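Local coordinates for protein subtilase cytotoxin subunit A (Escherichia coli, PDB 2IY9) that cleaves the endoplasmic reticulum chaperone BiP of the host as the serine protease subunit of an AB5 toxin, leading to cell death, at residues M93-I97 with S272-A276; A220-Y224 with G253-T257. One frame throughout, in Å; residues are numbered along the deposited sequence.

In the fold
After two short N-terminal helices the chain forms strand 47-52, which ends at Asp52, inferred to belong to the charge relay with His89 and Ser272. Helix 84-98 carries His89. Contact 1 closes a long loop from 93-97 on that helix to 272-276 on helix 271-288, which carries Ser272. Most of the parallel sheet is built inside this loop. Contact 2 lies wholly within it. It closes a much shorter loop between the end of strand 215-221 and 253-257, which follows the outermost strand 249-252. The two contacts touch. Leu96 and Glu273 pack on Ile256, and Ala274 packs on Ala220. Together they tie the two helices to each other, to strands 47-52 and 215-221 and to segment 253-257.

Contact 1 of 2, residues M93-I97 with S272-A276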
loop_
_atom_site.group_PDB
_atom_site.type_symbol
_atom_site.label_atom_id
_atom_site.label_comp_id
_atom_site.label_asym_id
_atom_site.label_seq_id
_atom_site.Cartn_x
_atom_site.Cartn_y
_atom_site.Cartn_z
ATOM N N MET A 93 0.190 9.056 -3.857
ATOM C CA MET A 93 0.344 7.600 -3.701
ATOM C C MET A 93 0.496 6.900 -5.042
ATOM O O MET A 93 1.420 6.089 -5.230
ATOM C CB MET A 93 -0.822 7.010 -2.904
ATOM C CG MET A 93 -1.020 7.648 -1.501
ATOM S SD MET A 93 0.438 7.526 -0.450
ATOM C CE MET A 93 1.022 9.212 -0.381
ATOM N N ALA A 94 -0.393 7.246 -5.973
ATOM C CA ALA A 94 -0.339 6.770 -7.346
ATOM C C ALA A 94 1.028 7.042 -7.953
ATOM O O ALA A 94 1.580 6.173 -8.622
ATOM C CB ALA A 94 -1.432 7.401 -8.191
ATOM N N SER A 95 1.585 8.229 -7.697
ATOM C CA SER A 95 2.889 8.565 -8.266
ATOM C C SER A 95 3.983 7.652 -7.717
ATOM O O SER A 95 4.834 7.195 -8.482
ATOM C CB SER A 95 3.232 10.053 -8.115
ATOM O OG SER A 95 3.620 10.416 -6.796
ATOM N N LEU A 96 3.945 7.365 -6.409
ATOM C CA LEU A 96 4.960 6.505 -5.786
ATOM C C LEU A 96 4.934 5.071 -6.328
ATOM O O LEU A 96 5.978 4.437 -6.466
ATOM C CB LEU A 96 4.820 6.506 -4.259
ATOM C CG LEU A 96 5.107 7.842 -3.567
ATOM C CD1 LEU A 96 4.777 7.720 -2.090
ATOM C CD2 LEU A 96 6.569 8.322 -3.786
ATOM N N ILE A 97 3.734 4.593 -6.645
ATOM C CA ILE A 97 3.534 3.275 -7.230
ATOM C C ILE A 97 3.970 3.241 -8.698
ATOM O O ILE A 97 4.685 2.329 -9.118
ATOM C CB ILE A 97 2.059 2.838 -7.107
ATOM C CG1 ILE A 97 1.663 2.679 -5.629
ATOM C CG2 ILE A 97 1.784 1.526 -7.891
ATOM C CD1 ILE A 97 0.153 2.630 -5.437
ATOM N N SER A 272 1.682 6.381 4.836
ATOM C CA SER A 272 1.007 6.436 3.529
ATOM C C SER A 272 2.017 6.142 2.420
ATOM O O SER A 272 1.792 5.279 1.555
ATOM C CB SER A 272 0.359 7.806 3.295
ATOM O OG SER A 272 -0.706 8.041 4.208
ATOM N N GLU A 273 3.140 6.854 2.469
ATOM C CA GLU A 273 4.215 6.698 1.483
ATOM C C GLU A 273 4.815 5.287 1.506
ATOM O O GLU A 273 5.059 4.685 0.447
ATOM C CB GLU A 273 5.318 7.726 1.758
ATOM C CG GLU A 273 4.909 9.178 1.493
ATOM C CD GLU A 273 4.123 9.840 2.622
ATOM O OE1 GLU A 273 3.857 9.214 3.681
ATOM O OE2 GLU A 273 3.753 11.020 2.442
ATOM N N ALA A 274 5.061 4.778 2.714
ATOM C CA ALA A 274 5.609 3.430 2.907
ATOM C C ALA A 274 4.685 2.368 2.307
ATOM O O ALA A 274 5.136 1.450 1.644
ATOM C CB ALA A 274 5.838 3.150 4.402
ATOM N N THR A 275 3.390 2.515 2.544
ATOM C CA THR A 275 2.411 1.601 1.987
ATOM C C THR A 275 2.461 1.606 0.453
ATOM O O THR A 275 2.412 0.549 -0.171
ATOM C CB THR A 275 1.015 1.960 2.478
ATOM O OG1 THR A 275 1.001 1.892 3.908
ATOM C CG2 THR A 275 -0.037 1.017 1.890
ATOM N N ALA A 276 2.549 2.794 -0.143
ATOM C CA ALA A 276 2.574 2.912 -1.608
ATOM C C ALA A 276 3.748 2.131 -2.195
ATOM O O ALA A 276 3.626 1.437 -3.212
ATOM C CB ALA A 276 2.622 4.375 -2.026
#
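Ala276 presses its CB into the surface of helix 84-98, where Met93, Leu96 and Ile97 meet it. This is the tight part of the contact. CB of Ala276 lies 3.8 Å from CB of Leu96 and 3.8 Å from the backbone O of Met93. Ile97 comes in from one flank. Its CG1 sits anti to its own carbonyl carbon (chi1 -64°) and reaches O of Ala276 at 3.4 Å. The small side chain of Ala276 fits the close backbone approach, with CA of Met93 5.6 Å from CA of Ala276. The segment axes approach to 9.0 Å and cross at -37°.

Toward Ser272 the packing is made by longer side chains. Met93 is bent at chi2 and chi3, which carries its sulfur across to the other helix. SD lies 3.3 Å from O of Ser272, and CE turns toward CB of the same serine. Leu96 crosses Glu273 obliquely, with its CD1 3.8 Å from CA of Glu273 and also against CB and CG. The aliphatic part of the glutamate thus does the touching. Only Ser272 among the touching residues is partly exposed, so the solvent side is the catalytic end.

The two helices are those of the subtilase fold that carry His89 and Ser272 of the inferred charge relay system. Met93 also packs on Asp52, the third member, and on Ser150. The hydroxyl of Ser150 is hydrogen-bonded to O of Ser272, so that carbonyl has a polar partner as well as the sulfur beside it. Across the two segments, side chains pack on one another and on backbone carbonyls, without a polar bond. This is consistent with close packing helping to fix the spacing of the helices that bear the histidine and the serine.

Contact 2 of 2, residues A220-Y224 with G253-T257; sequences ALAQY and GQNIT
Gln254 uses its side-chain OE1 to take the backbone N-H of Gln223, in place of a backbone carbonyl. The contact continues the pairing of strand 215-221 with the edge strand 249-252 of the parallel subtilase sheet, as both run out into loops. The bond is 3.0 Å from Gln223 N to Gln254 OE1 and nearly straight at the hydrogen (174°). The donor nevertheless stands above the carbonyl plane, 60° out of it. Gln254 reaches there with CG anti to its backbone N and an extended chain. Its NE2 is hydrogen-bonded to ND1 of His233.

One backbone bond precedes this, from Gly253 N to Leu221 O at 2.9 Å. Gly253 lies against Ala220, whose CB is 3.8 Å from the glycine CA. Beyond Gln254 the chain enters a G1 beta bulge, in which Asn255 and Ile256 both face Gly268.

The outer end is exposed. There the amide planes of Gln223 and Asn255 are nearly parallel, 12° apart. Asn255 ND2 gives a hydrogen bond of 2.9 Å to Gln223 OE1. A water donates to that same OE1 at 2.7 Å and to Gln254 OE1 at 2.9 Å, bridging the two glutamine side chains.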
loop_
_atom_site.group_PDB
_atom_site.type_symbol
_atom_site.label_atom_id
_atom_site.label_comp_id
_atom_site.label_asym_id
_atom_site.label_seq_id
_atom_site.Cartn_x
_atom_site.Cartn_y
_atom_site.Cartn_z
ATOM N N ALA A 220 6.458 2.696 8.680
ATOM C CA ALA A 220 7.358 3.598 7.936
ATOM C C ALA A 220 8.738 3.720 8.581
ATOM O O ALA A 220 8.853 3.937 9.796
ATOM C CB ALA A 220 6.731 4.968 7.808
ATOM N N LEU A 221 9.771 3.576 7.754
ATOM C CA LEU A 221 11.159 3.638 8.210
ATOM C C LEU A 221 11.779 4.991 7.935
ATOM O O LEU A 221 11.459 5.643 6.933
ATOM C CB LEU A 221 11.998 2.579 7.494
ATOM C CG LEU A 221 11.656 1.122 7.792
ATOM C CD1 LEU A 221 12.346 0.193 6.810
ATOM C CD2 LEU A 221 11.999 0.763 9.253
ATOM N N ALA A 222 12.696 5.384 8.815
ATOM C CA ALA A 222 13.567 6.537 8.581
ATOM C C ALA A 222 14.521 6.236 7.428
ATOM O O ALA A 222 14.780 5.076 7.104
ATOM C CB ALA A 222 14.352 6.863 9.843
ATOM N N GLN A 223 15.048 7.293 6.818
ATOM C CA GLN A 223 16.003 7.148 5.729
ATOM C C GLN A 223 17.211 6.326 6.166
ATOM O O GLN A 223 17.744 6.516 7.265
ATOM C CB GLN A 223 16.460 8.528 5.258
ATOM C CG GLN A 223 17.332 8.499 4.014
ATOM C CD GLN A 223 17.479 9.872 3.399
ATOM O OE1 GLN A 223 16.633 10.749 3.607
ATOM N NE2 GLN A 223 18.547 10.070 2.625
ATOM N N TYR A 224 17.617 5.405 5.298
ATOM C CA TYR A 224 18.804 4.597 5.496
ATOM C C TYR A 224 19.436 4.224 4.152
ATOM O O TYR A 224 18.773 4.251 3.107
ATOM C CB TYR A 224 18.472 3.327 6.293
ATOM C CG TYR A 224 17.523 2.371 5.583
ATOM C CD1 TYR A 224 18.001 1.238 4.932
ATOM C CD2 TYR A 224 16.142 2.603 5.584
ATOM C CE1 TYR A 224 17.122 0.350 4.288
ATOM C CE2 TYR A 224 15.260 1.734 4.949
ATOM C CZ TYR A 224 15.749 0.611 4.303
ATOM O OH TYR A 224 14.859 -0.247 3.670
ATOM N N GLY A 253 9.821 5.250 4.532
ATOM C CA GLY A 253 8.747 6.194 4.798
ATOM C C GLY A 253 9.194 7.539 5.342
ATOM O O GLY A 253 8.468 8.167 6.107
ATOM N N GLN A 254 10.373 7.990 4.927
ATOM C CA GLN A 254 10.867 9.328 5.302
ATOM C C GLN A 254 11.521 10.027 4.114
ATOM O O GLN A 254 12.243 9.389 3.351
ATOM C CB GLN A 254 11.869 9.210 6.444
ATOM C CG GLN A 254 12.218 10.527 7.104
ATOM C CD GLN A 254 13.294 10.349 8.131
ATOM O OE1 GLN A 254 14.449 10.114 7.794
ATOM N NE2 GLN A 254 12.919 10.435 9.398
ATOM N N ASN A 255 11.277 11.335 3.970
ATOM C CA ASN A 255 11.938 12.127 2.930
ATOM C C ASN A 255 11.557 11.543 1.571
ATOM O O ASN A 255 12.416 11.202 0.758
ATOM C CB ASN A 255 13.466 12.092 3.133
ATOM C CG ASN A 255 14.206 13.082 2.249
ATOM O OD1 ASN A 255 13.673 14.144 1.911
ATOM N ND2 ASN A 255 15.461 12.752 1.891
ATOM N N ILE A 256 10.254 11.379 1.363
ATOM C CA ILE A 256 9.745 10.775 0.131
ATOM C C ILE A 256 9.134 11.847 -0.775
ATOM O O ILE A 256 8.201 12.547 -0.374
ATOM C CB ILE A 256 8.672 9.678 0.421
ATOM C CG1 ILE A 256 9.150 8.653 1.475
ATOM C CG2 ILE A 256 8.193 9.033 -0.886
ATOM C CD1 ILE A 256 10.302 7.693 1.034
ATOM N N THR A 257 9.671 11.979 -1.987
ATOM C CA THR A 257 9.182 12.977 -2.942
ATOM C C THR A 257 7.995 12.386 -3.729
ATOM O O THR A 257 8.042 11.228 -4.133
ATOM C CB THR A 257 10.314 13.434 -3.895
ATOM O OG1 THR A 257 11.454 13.858 -3.127
ATOM C CG2 THR A 257 9.868 14.592 -4.756
HETATM O O HOH W 1 15.609 11.830 5.832
#